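Local coordinates for protein PT26-6P (Thermococcus sp., PDB 2WB7) that is of unknown function but is encoded by an extrachromosomal mobile element of Euryarchaea and folds into three domains with novel folds, at residues A3-D9 with L478-K483; Y172-T178 with W200-I206; P300-Y306 with L358-E364. All coordinates share one frame; numbering follows the deposited sequence.

Contact 1: residues A3-D9 with L478-K483; sequences ATINDDD and LNAAKK
Asp7 and Asp9 of the N-terminal segment 3-9 meet Lys482 and Lys483 of helix 471-499 in a four-residue salt-bridge network on the C-terminal helical domain. Lys482 reaches straight across, its chain extended beyond a CG that stands anti to the backbone N (chi1 -155°), and its NZ is held between the two oxygens of the Asp7 carboxylate, 2.6 Å from Asp7 OD2 and 2.7 Å from Asp7 OD1. Both oxygens are met on the syn side, about 20° out of the carboxylate plane. The same ammonium also donates to the backbone, with Lys482 NZ 3.0 Å from Thr4 O and above that carbonyl's plane, and more weakly to Ile5 O. Lys483 passes alongside Asp7 the other way, its chain kinked, and takes the anti lone pair of Asp7 OD1 at 3.0 Å from Lys483 NZ. Asp7 OD1 therefore accepts from two lysines.

In the next shell the charges are shared further. Lys241 forms a salt bridge with Asp7 OD2, and Asp393 does so with Lys482 NZ, which probably keeps this buried cluster close to neutral. Thr4 packs on Val396 and Ile400 of helix 393-404, while Leu519 of helix 503-523 touches both Asp9 and Lys483. The network ends at Asp9, whose OD2 uses its syn lone pair to receive Lys483 NZ at 2.9 Å.

Contact 2: residues Y172-T178 with W200-I206; sequences YQEAWKT and WVHDKDI
Ala175 O receives two backbone N-H groups from the facing strand, Asp203 N at 2.9 Å and Lys204 N at 3.3 Å. Both bonds are weak and bent, as expected where two residues share the place opposite one: Asp203 and Lys204 face Ala175 in a classic beta bulge. A sound bond from Ala175 N to Lys204 O holds the bulge on its other side. Before and after it the antiparallel ladder is regular, with Gln173 paired to Ile206 and Lys177 to Val201 through two bonds each; Val201 N meets Lys177 O at 2.8 Å, nearly straight.

The face bearing Glu174, Trp176 and Thr178 holds most of the aromatic contact. His202 crosses Trp176 at about a right angle, laying CB over one face of the indole, 3.5 Å from the centroid of the Trp176 six-membered ring, while its imidazole forms an offset stack on the five-membered ring with the planes 27° apart. Two bonds help fix these rings: Trp176 NE1 donates in its ring plane to Glu174 OE2 at 2.9 Å, and His202 NE2 donates to Asp205 OD1 at 2.8 Å. Glu174 OE2 also lies over a face of the imidazole. Thr178 runs alongside Trp200, and its CG2 sits over the indole 3.5 Å from the centroid of the Trp200 five-membered ring. On the other face Ala175 CB rests against Lys204 CG at 3.5 Å.

In the antiparallel sheet to which they belong, strand 163-178, part of the first immunoglobulin-like domain, lies between strands 198-213 and 85-96. His86 of the latter stacks on Tyr172 and bonds to Glu174 OE1, Phe82 meets both tryptophans, and His193 of strand 193-195 adjoins Trp176.

Contact 3: residues P300-Y306 with L358-E364; sequences PKISDEY and LVYAYVE
Strands 301-314 and 350-364 are antiparallel neighbours in the large sheet of the second immunoglobulin-like domain, and where segments 300-306 and 358-364 pair along them the strand axes approach to 4.7 Å. Ser303 with Tyr362 and Glu305 with Tyr360 are hydrogen-bonded pairs. The second is the tighter, with Tyr360 N donating to Glu305 O at 2.8 Å; Tyr362 N instead approaches Ser303 O from above the carbonyl plane, at 3.2 Å. Nearer the start of strand 301-314, Glu364 N donates to Lys301 O at 2.9 Å, almost straight.

One face of the ladder, formed by Ile302 with Val363 and Tyr306 with Val359, is largely apolar; Tyr306 CB meets Val359 CG2 there. Two contacts adjoin it: Pro300, just before the strand, lies alongside Val363 with its CB 3.4 Å from Val363 CG1, a branch set anti to the backbone N (chi1 174°), and Ile302 CG2 touches Ala361 CB. Phe295 covers Pro300, Ile302 and Val363, whereas the Tyr306 ring turns from this strand pair to meet Phe308 and Phe338.

The face of Lys301, Ser303 and Glu305 is more polar. Tyr360 and Tyr362 come from the same strand and join through their hydroxyls, the Tyr360 OH donating to the Tyr362 OH at 3.0 Å; the Tyr360 side chain packs against helix 135-144, on Val135, Arg139 and Ile142. Lys301 lays its aliphatic chain against Glu364 CB. Its ammonium forms a weakly bonded salt bridge with one carboxylate oxygen, Lys301 NZ to Glu364 OE1 at 3.3 Å, while Glu364 OE2 is held by Lys370.

From the N terminus the chain first passes through segment 3-9, whose partner comes only after 468 intervening residues, so contact 1 closes a loop that encloses both other contacts. Within it contact 2, opening on strand 163-178 of the first immunoglobulin-like domain, shuts a 21-residue loop that also holds the Cys188-Cys199 disulfide. Contact 3 follows in series, spanning 51 residues of the second such domain; the two do not cross. Contact 1 then brings the N-terminal segment onto the C-terminal helical domain. None touches another: the centres of contacts 1 and 2 lie about 88 Å apart, with that of contact 3 about 47 Å and 49 Å from them, in keeping with an elongated molecule.

Contact 1: residues A3-D9 with L478-K483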
loop_
_atom_site.group_PDB
_atom_site.type_symbol
_atom_site.label_atom_id
_atom_site.label_comp_id
_atom_site.label_asym_id
_atom_site.label_seq_id
_atom_site.Cartn_x
_atom_site.Cartn_y
_atom_site.Cartn_z
ATOM N N ALA A 3 -28.575 -12.932 -14.268
ATOM C CA ALA A 3 -27.603 -11.958 -14.722
ATOM C C ALA A 3 -28.324 -10.699 -15.159
ATOM O O ALA A 3 -27.848 -9.586 -14.983
ATOM C CB ALA A 3 -26.816 -12.522 -15.891
ATOM N N THR A 4 -29.492 -10.884 -15.734
ATOM C CA THR A 4 -30.101 -9.829 -16.488
ATOM C C THR A 4 -30.811 -8.793 -15.613
ATOM O O THR A 4 -30.681 -7.587 -15.832
ATOM C CB THR A 4 -31.003 -10.433 -17.564
ATOM O OG1 THR A 4 -31.569 -9.390 -18.357
ATOM C CG2 THR A 4 -32.105 -11.301 -16.925
ATOM N N ILE A 5 -31.533 -9.242 -14.595
ATOM C CA ILE A 5 -32.189 -8.302 -13.683
ATOM C C ILE A 5 -31.321 -7.890 -12.491
ATOM O O ILE A 5 -31.300 -6.722 -12.116
ATOM C CB ILE A 5 -33.518 -8.875 -13.172
ATOM C CG1 ILE A 5 -34.450 -9.107 -14.355
ATOM C CG2 ILE A 5 -34.157 -7.951 -12.128
ATOM C CD1 ILE A 5 -35.796 -9.601 -13.946
ATOM N N ASN A 6 -30.609 -8.859 -11.918
ATOM C CA ASN A 6 -29.797 -8.664 -10.715
ATOM C C ASN A 6 -28.330 -8.375 -10.968
ATOM O O ASN A 6 -27.629 -7.874 -10.094
ATOM C CB ASN A 6 -29.882 -9.901 -9.834
ATOM C CG ASN A 6 -31.069 -9.861 -8.913
ATOM O OD1 ASN A 6 -32.200 -9.585 -9.338
ATOM N ND2 ASN A 6 -30.824 -10.123 -7.631
ATOM N N ASP A 7 -27.857 -8.734 -12.153
ATOM C CA ASP A 7 -26.454 -8.580 -12.477
ATOM C C ASP A 7 -25.573 -9.423 -11.555
ATOM O O ASP A 7 -24.507 -8.997 -11.142
ATOM C CB ASP A 7 -26.084 -7.108 -12.417
ATOM C CG ASP A 7 -27.086 -6.240 -13.151
ATOM O OD1 ASP A 7 -27.124 -6.286 -14.400
ATOM O OD2 ASP A 7 -27.848 -5.518 -12.480
ATOM N N ASP A 8 -26.023 -10.638 -11.257
ATOM C CA ASP A 8 -25.218 -11.608 -10.526
ATOM C C ASP A 8 -24.041 -12.113 -11.351
ATOM O O ASP A 8 -23.249 -12.916 -10.880
ATOM C CB ASP A 8 -26.078 -12.790 -10.098
ATOM C CG ASP A 8 -27.029 -12.438 -8.966
ATOM O OD1 ASP A 8 -26.538 -11.882 -7.954
ATOM O OD2 ASP A 8 -28.257 -12.716 -9.078
ATOM N N ASP A 9 -23.924 -11.658 -12.588
ATOM C CA ASP A 9 -22.789 -12.065 -13.407
ATOM C C ASP A 9 -21.639 -11.078 -13.280
ATOM O O ASP A 9 -20.542 -11.328 -13.771
ATOM C CB ASP A 9 -23.187 -12.256 -14.878
ATOM C CG ASP A 9 -23.820 -11.007 -15.503
ATOM O OD1 ASP A 9 -23.572 -10.771 -16.695
ATOM O OD2 ASP A 9 -24.582 -10.274 -14.834
ATOM N N LEU A 478 -30.500 -8.164 -23.943
ATOM C CA LEU A 478 -30.885 -7.211 -22.907
ATOM C C LEU A 478 -29.720 -7.028 -21.942
ATOM O O LEU A 478 -29.371 -5.913 -21.560
ATOM C CB LEU A 478 -32.115 -7.689 -22.151
ATOM C CG LEU A 478 -33.436 -7.586 -22.904
ATOM C CD1 LEU A 478 -34.552 -8.101 -22.006
ATOM C CD2 LEU A 478 -33.670 -6.149 -23.366
ATOM N N ASN A 479 -29.091 -8.132 -21.570
ATOM C CA ASN A 479 -27.970 -8.062 -20.669
ATOM C C ASN A 479 -26.749 -7.338 -21.259
ATOM O O ASN A 479 -26.128 -6.513 -20.578
ATOM C CB ASN A 479 -27.605 -9.441 -20.156
ATOM C CG ASN A 479 -26.745 -9.368 -18.936
ATOM O OD1 ASN A 479 -25.608 -9.844 -18.930
ATOM N ND2 ASN A 479 -27.253 -8.716 -17.899
ATOM N N ALA A 480 -26.410 -7.636 -22.513
ATOM C CA ALA A 480 -25.354 -6.894 -23.194
ATOM C C ALA A 480 -25.720 -5.429 -23.177
ATOM O O ALA A 480 -24.904 -4.579 -22.844
ATOM C CB ALA A 480 -25.152 -7.383 -24.636
ATOM N N ALA A 481 -26.955 -5.129 -23.530
ATOM C CA ALA A 481 -27.394 -3.751 -23.568
ATOM C C ALA A 481 -27.278 -3.060 -22.194
ATOM O O ALA A 481 -26.901 -1.890 -22.096
ATOM C CB ALA A 481 -28.818 -3.672 -24.108
ATOM N N LYS A 482 -27.585 -3.793 -21.134
ATOM C CA LYS A 482 -27.502 -3.235 -19.791
ATOM C C LYS A 482 -26.067 -2.855 -19.378
ATOM O O LYS A 482 -25.810 -1.734 -18.889
ATOM C CB LYS A 482 -28.060 -4.237 -18.801
ATOM C CG LYS A 482 -28.566 -3.610 -17.534
ATOM C CD LYS A 482 -29.034 -4.683 -16.596
ATOM C CE LYS A 482 -29.531 -4.114 -15.293
ATOM N NZ LYS A 482 -29.632 -5.256 -14.328
ATOM N N LYS A 483 -25.140 -3.793 -19.578
ATOM C CA LYS A 483 -23.738 -3.572 -19.240
ATOM C C LYS A 483 -23.105 -2.513 -20.123
ATOM O O LYS A 483 -22.240 -1.762 -19.663
ATOM C CB LYS A 483 -22.934 -4.854 -19.364
ATOM C CG LYS A 483 -23.639 -6.079 -18.872
ATOM C CD LYS A 483 -23.992 -6.038 -17.414
ATOM C CE LYS A 483 -23.998 -7.470 -16.868
ATOM N NZ LYS A 483 -25.222 -7.794 -16.089
#

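Contact 2: residues Y172-T178 with W200-I206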
loop_
_atom_site.group_PDB
_atom_site.type_symbol
_atom_site.label_atom_id
_atom_site.label_comp_id
_atom_site.label_asym_id
_atom_site.label_seq_id
_atom_site.Cartn_x
_atom_site.Cartn_y
_atom_site.Cartn_z
ATOM N N TYR A 172 40.779 -2.736 21.457
ATOM C CA TYR A 172 42.196 -3.076 21.416
ATOM C C TYR A 172 42.477 -4.566 21.506
ATOM O O TYR A 172 41.741 -5.311 22.159
ATOM C CB TYR A 172 42.912 -2.387 22.564
ATOM C CG TYR A 172 42.454 -2.872 23.921
ATOM C CD1 TYR A 172 42.992 -4.020 24.488
ATOM C CD2 TYR A 172 41.488 -2.181 24.632
ATOM C CE1 TYR A 172 42.585 -4.458 25.727
ATOM C CE2 TYR A 172 41.075 -2.612 25.873
ATOM C CZ TYR A 172 41.626 -3.748 26.420
ATOM O OH TYR A 172 41.212 -4.187 27.660
ATOM N N GLN A 173 43.563 -4.995 20.865
ATOM C CA GLN A 173 44.011 -6.376 20.988
ATOM C C GLN A 173 45.134 -6.518 22.006
ATOM O O GLN A 173 46.057 -5.695 22.055
ATOM C CB GLN A 173 44.467 -6.941 19.649
ATOM C CG GLN A 173 44.647 -8.440 19.698
ATOM C CD GLN A 173 44.875 -9.035 18.335
ATOM O OE1 GLN A 173 45.062 -8.310 17.356
ATOM N NE2 GLN A 173 44.874 -10.369 18.258
ATOM N N GLU A 174 45.052 -7.573 22.816
ATOM C CA GLU A 174 46.108 -7.891 23.756
ATOM C C GLU A 174 47.272 -8.571 23.039
ATOM O O GLU A 174 47.066 -9.416 22.158
ATOM C CB GLU A 174 45.583 -8.805 24.851
ATOM C CG GLU A 174 44.544 -8.167 25.761
ATOM C CD GLU A 174 44.096 -9.110 26.877
ATOM O OE1 GLU A 174 42.874 -9.337 27.024
ATOM O OE2 GLU A 174 44.967 -9.639 27.602
ATOM N N ALA A 175 48.491 -8.184 23.416
ATOM C CA ALA A 175 49.707 -8.830 22.931
ATOM C C ALA A 175 50.378 -9.538 24.107
ATOM O O ALA A 175 50.623 -8.922 25.138
ATOM C CB ALA A 175 50.644 -7.792 22.324
ATOM N N TRP A 176 50.658 -10.829 23.957
ATOM C CA TRP A 176 51.302 -11.610 25.013
ATOM C C TRP A 176 52.611 -12.224 24.510
ATOM O O TRP A 176 52.671 -12.700 23.377
ATOM C CB TRP A 176 50.362 -12.714 25.516
ATOM C CG TRP A 176 49.191 -12.213 26.333
ATOM C CD1 TRP A 176 48.180 -11.405 25.900
ATOM C CD2 TRP A 176 48.912 -12.494 27.721
ATOM N NE1 TRP A 176 47.289 -11.165 26.926
ATOM C CE2 TRP A 176 47.713 -11.821 28.052
ATOM C CE3 TRP A 176 49.559 -13.244 28.714
ATOM C CZ2 TRP A 176 47.154 -11.871 29.336
ATOM C CZ3 TRP A 176 48.997 -13.293 29.991
ATOM C CH2 TRP A 176 47.807 -12.609 30.286
ATOM N N LYS A 177 53.650 -12.211 25.351
ATOM C CA LYS A 177 54.929 -12.874 25.045
ATOM C C LYS A 177 55.272 -13.866 26.148
ATOM O O LYS A 177 54.773 -13.745 27.272
ATOM C CB LYS A 177 56.070 -11.859 24.948
ATOM C CG LYS A 177 55.652 -10.459 24.525
ATOM C CD LYS A 177 55.278 -10.382 23.041
ATOM C CE LYS A 177 54.753 -8.992 22.660
ATOM N NZ LYS A 177 54.607 -8.847 21.173
ATOM N N THR A 178 56.129 -14.834 25.831
ATOM C CA THR A 178 56.683 -15.742 26.850
ATOM C C THR A 178 57.733 -15.059 27.708
ATOM O O THR A 178 58.658 -14.435 27.192
ATOM C CB THR A 178 57.360 -16.976 26.238
ATOM O OG1 THR A 178 57.985 -16.612 25.002
ATOM C CG2 THR A 178 56.353 -18.071 25.981
ATOM N N TRP A 200 53.557 -17.545 29.863
ATOM C CA TRP A 200 53.179 -16.407 29.029
ATOM C C TRP A 200 52.705 -15.232 29.862
ATOM O O TRP A 200 52.005 -15.411 30.857
ATOM C CB TRP A 200 52.080 -16.819 28.050
ATOM C CG TRP A 200 52.537 -17.837 27.063
ATOM C CD1 TRP A 200 52.756 -19.164 27.290
ATOM C CD2 TRP A 200 52.839 -17.611 25.688
ATOM N NE1 TRP A 200 53.188 -19.776 26.143
ATOM C CE2 TRP A 200 53.243 -18.846 25.141
ATOM C CE3 TRP A 200 52.816 -16.483 24.864
ATOM C CZ2 TRP A 200 53.618 -18.986 23.805
ATOM C CZ3 TRP A 200 53.192 -16.623 23.538
ATOM C CH2 TRP A 200 53.587 -17.866 23.021
ATOM N N VAL A 201 53.077 -14.023 29.447
ATOM C CA VAL A 201 52.699 -12.828 30.195
ATOM C C VAL A 201 52.256 -11.665 29.288
ATOM O O VAL A 201 52.597 -11.612 28.101
ATOM C CB VAL A 201 53.812 -12.407 31.208
ATOM C CG1 VAL A 201 55.065 -11.921 30.488
ATOM C CG2 VAL A 201 53.294 -11.364 32.186
ATOM N N HIS A 202 51.490 -10.741 29.861
ATOM C CA HIS A 202 50.793 -9.731 29.079
ATOM C C HIS A 202 51.642 -8.507 28.773
ATOM O O HIS A 202 51.848 -7.649 29.630
ATOM C CB HIS A 202 49.502 -9.316 29.784
ATOM C CG HIS A 202 48.695 -8.322 29.016
ATOM N ND1 HIS A 202 47.983 -7.311 29.624
ATOM C CD2 HIS A 202 48.518 -8.159 27.684
ATOM C CE1 HIS A 202 47.382 -6.581 28.700
ATOM N NE2 HIS A 202 47.694 -7.072 27.514
ATOM N N ASP A 203 52.097 -8.420 27.528
ATOM C CA ASP A 203 52.992 -7.353 27.095
ATOM C C ASP A 203 52.324 -5.988 26.892
ATOM O O ASP A 203 52.422 -5.111 27.739
ATOM C CB ASP A 203 53.710 -7.765 25.809
ATOM C CG ASP A 203 54.746 -6.758 25.382
ATOM O OD1 ASP A 203 55.355 -6.121 26.271
ATOM O OD2 ASP A 203 54.960 -6.595 24.160
ATOM N N LYS A 204 51.669 -5.805 25.753
ATOM C CA LYS A 204 51.078 -4.509 25.415
ATOM C C LYS A 204 49.626 -4.617 24.931
ATOM O O LYS A 204 49.082 -5.716 24.790
ATOM C CB LYS A 204 51.925 -3.817 24.348
ATOM C CG LYS A 204 52.102 -4.653 23.089
ATOM C CD LYS A 204 53.366 -4.227 22.341
ATOM C CE LYS A 204 53.613 -5.115 21.115
ATOM N NZ LYS A 204 54.649 -4.539 20.215
ATOM N N ASP A 205 49.008 -3.461 24.693
ATOM C CA ASP A 205 47.664 -3.378 24.126
ATOM C C ASP A 205 47.698 -2.530 22.855
ATOM O O ASP A 205 48.279 -1.451 22.840
ATOM C CB ASP A 205 46.695 -2.787 25.149
ATOM C CG ASP A 205 46.378 -3.755 26.266
ATOM O OD1 ASP A 205 46.502 -4.975 26.031
ATOM O OD2 ASP A 205 46.009 -3.310 27.371
ATOM N N ILE A 206 47.081 -3.019 21.788
ATOM C CA ILE A 206 47.176 -2.363 20.483
ATOM C C ILE A 206 45.817 -1.886 19.955
ATOM O O ILE A 206 44.968 -2.694 19.583
ATOM C CB ILE A 206 47.799 -3.313 19.447
ATOM C CG1 ILE A 206 49.144 -3.844 19.953
ATOM C CG2 ILE A 206 47.939 -2.618 18.103
ATOM C CD1 ILE A 206 49.583 -5.143 19.285
#

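Contact 3: residues P300-Y306 with L358-E364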
loop_
_atom_site.group_PDB
_atom_site.type_symbol
_atom_site.label_atom_id
_atom_site.label_comp_id
_atom_site.label_asym_id
_atom_site.label_seq_id
_atom_site.Cartn_x
_atom_site.Cartn_y
_atom_site.Cartn_z
ATOM N N PRO A 300 11.126 -4.517 18.159
ATOM C CA PRO A 300 10.750 -3.227 18.717
ATOM C C PRO A 300 9.246 -3.160 18.943
ATOM O O PRO A 300 8.494 -3.800 18.213
ATOM C CB PRO A 300 11.141 -2.241 17.613
ATOM C CG PRO A 300 11.664 -3.078 16.476
ATOM C CD PRO A 300 11.248 -4.461 16.697
ATOM N N LYS A 301 8.810 -2.402 19.945
ATOM C CA LYS A 301 7.393 -2.093 20.097
ATOM C C LYS A 301 7.063 -1.053 19.037
ATOM O O LYS A 301 7.933 -0.309 18.601
ATOM C CB LYS A 301 7.106 -1.497 21.477
ATOM C CG LYS A 301 7.838 -0.165 21.667
ATOM C CD LYS A 301 7.242 0.778 22.745
ATOM C CE LYS A 301 7.453 2.273 22.343
ATOM N NZ LYS A 301 7.646 3.189 23.519
ATOM N N ILE A 302 5.806 -0.996 18.623
ATOM C CA ILE A 302 5.342 0.043 17.697
ATOM C C ILE A 302 4.069 0.689 18.268
ATOM O O ILE A 302 3.204 -0.034 18.743
ATOM C CB ILE A 302 5.012 -0.591 16.343
ATOM C CG1 ILE A 302 6.201 -1.421 15.850
ATOM C CG2 ILE A 302 4.601 0.464 15.334
ATOM C CD1 ILE A 302 5.908 -2.158 14.558
ATOM N N SER A 303 3.932 2.016 18.215
ATOM C CA SER A 303 2.727 2.641 18.784
ATOM C C SER A 303 2.237 3.965 18.201
ATOM O O SER A 303 3.042 4.859 17.972
ATOM C CB SER A 303 2.944 2.837 20.271
ATOM O OG SER A 303 4.309 3.058 20.499
ATOM N N ASP A 304 0.933 4.014 17.872
ATOM C CA ASP A 304 0.057 5.207 18.032
ATOM C C ASP A 304 -1.119 5.773 17.138
ATOM O O ASP A 304 -2.283 5.406 17.338
ATOM C CB ASP A 304 0.810 6.364 18.614
ATOM C CG ASP A 304 -0.010 7.051 19.629
ATOM O OD1 ASP A 304 -0.809 6.296 20.240
ATOM O OD2 ASP A 304 0.109 8.290 19.795
ATOM N N GLU A 305 -0.854 6.737 16.249
ATOM C CA GLU A 305 -1.920 7.728 15.868
ATOM C C GLU A 305 -2.402 7.786 14.410
ATOM O O GLU A 305 -1.594 7.780 13.492
ATOM C CB GLU A 305 -1.481 9.123 16.284
ATOM C CG GLU A 305 -2.536 10.177 16.184
ATOM C CD GLU A 305 -2.033 11.532 16.737
ATOM O OE1 GLU A 305 -0.793 11.738 16.767
ATOM O OE2 GLU A 305 -2.861 12.394 17.131
ATOM N N TYR A 306 -3.722 7.886 14.214
ATOM C CA TYR A 306 -4.343 7.720 12.888
ATOM C C TYR A 306 -5.378 8.784 12.560
ATOM O O TYR A 306 -5.990 9.386 13.445
ATOM C CB TYR A 306 -5.043 6.359 12.784
ATOM C CG TYR A 306 -6.236 6.236 13.704
ATOM C CD1 TYR A 306 -7.497 6.664 13.299
ATOM C CD2 TYR A 306 -6.102 5.704 15.005
ATOM C CE1 TYR A 306 -8.587 6.587 14.142
ATOM C CE2 TYR A 306 -7.199 5.612 15.870
ATOM C CZ TYR A 306 -8.439 6.064 15.418
ATOM O OH TYR A 306 -9.542 5.993 16.223
ATOM N N LEU A 358 -4.355 7.871 6.989
ATOM C CA LEU A 358 -3.011 8.196 7.412
ATOM C C LEU A 358 -2.755 7.670 8.826
ATOM O O LEU A 358 -3.537 7.911 9.748
ATOM C CB LEU A 358 -2.813 9.708 7.371
ATOM C CG LEU A 358 -3.096 10.437 6.052
ATOM C CD1 LEU A 358 -2.799 11.905 6.225
ATOM C CD2 LEU A 358 -2.279 9.892 4.905
ATOM N N VAL A 359 -1.647 6.950 8.986
ATOM C CA VAL A 359 -1.183 6.497 10.296
ATOM C C VAL A 359 0.260 6.909 10.538
ATOM O O VAL A 359 1.104 6.899 9.630
ATOM C CB VAL A 359 -1.280 4.979 10.438
ATOM C CG1 VAL A 359 -1.069 4.573 11.885
ATOM C CG2 VAL A 359 -2.640 4.515 9.956
ATOM N N TYR A 360 0.532 7.267 11.783
ATOM C CA TYR A 360 1.834 7.733 12.206
ATOM C C TYR A 360 2.170 6.993 13.486
ATOM O O TYR A 360 1.390 7.027 14.438
ATOM C CB TYR A 360 1.757 9.231 12.474
ATOM C CG TYR A 360 3.014 9.863 13.004
ATOM C CD1 TYR A 360 4.015 10.291 12.143
ATOM C CD2 TYR A 360 3.183 10.073 14.364
ATOM C CE1 TYR A 360 5.173 10.890 12.627
ATOM C CE2 TYR A 360 4.336 10.671 14.865
ATOM C CZ TYR A 360 5.326 11.075 13.992
ATOM O OH TYR A 360 6.463 11.676 14.492
ATOM N N ALA A 361 3.312 6.310 13.516
ATOM C CA ALA A 361 3.712 5.591 14.729
ATOM C C ALA A 361 5.221 5.648 14.981
ATOM O O ALA A 361 5.973 6.211 14.189
ATOM C CB ALA A 361 3.208 4.151 14.702
ATOM N N TYR A 362 5.640 5.079 16.105
ATOM C CA TYR A 362 7.043 5.009 16.460
ATOM C C TYR A 362 7.471 3.570 16.614
ATOM O O TYR A 362 6.794 2.768 17.260
ATOM C CB TYR A 362 7.297 5.728 17.777
ATOM C CG TYR A 362 7.082 7.218 17.704
ATOM C CD1 TYR A 362 8.098 8.057 17.287
ATOM C CD2 TYR A 362 5.859 7.788 18.054
ATOM C CE1 TYR A 362 7.909 9.428 17.213
ATOM C CE2 TYR A 362 5.666 9.156 17.978
ATOM C CZ TYR A 362 6.697 9.967 17.560
ATOM O OH TYR A 362 6.512 11.321 17.481
ATOM N N VAL A 363 8.587 3.240 15.994
ATOM C CA VAL A 363 9.259 1.995 16.273
ATOM C C VAL A 363 10.257 2.312 17.367
ATOM O O VAL A 363 11.139 3.157 17.173
ATOM C CB VAL A 363 10.019 1.525 15.044
ATOM C CG1 VAL A 363 10.839 0.294 15.371
ATOM C CG2 VAL A 363 9.042 1.274 13.894
ATOM N N GLU A 364 10.106 1.677 18.527
ATOM C CA GLU A 364 11.044 1.910 19.622
ATOM C C GLU A 364 12.155 0.875 19.650
ATOM O O GLU A 364 11.939 -0.289 20.004
ATOM C CB GLU A 364 10.365 1.949 20.986
ATOM C CG GLU A 364 11.226 2.732 21.958
ATOM C CD GLU A 364 11.325 2.128 23.357
ATOM O OE1 GLU A 364 10.393 1.415 23.810
ATOM O OE2 GLU A 364 12.356 2.404 24.013
#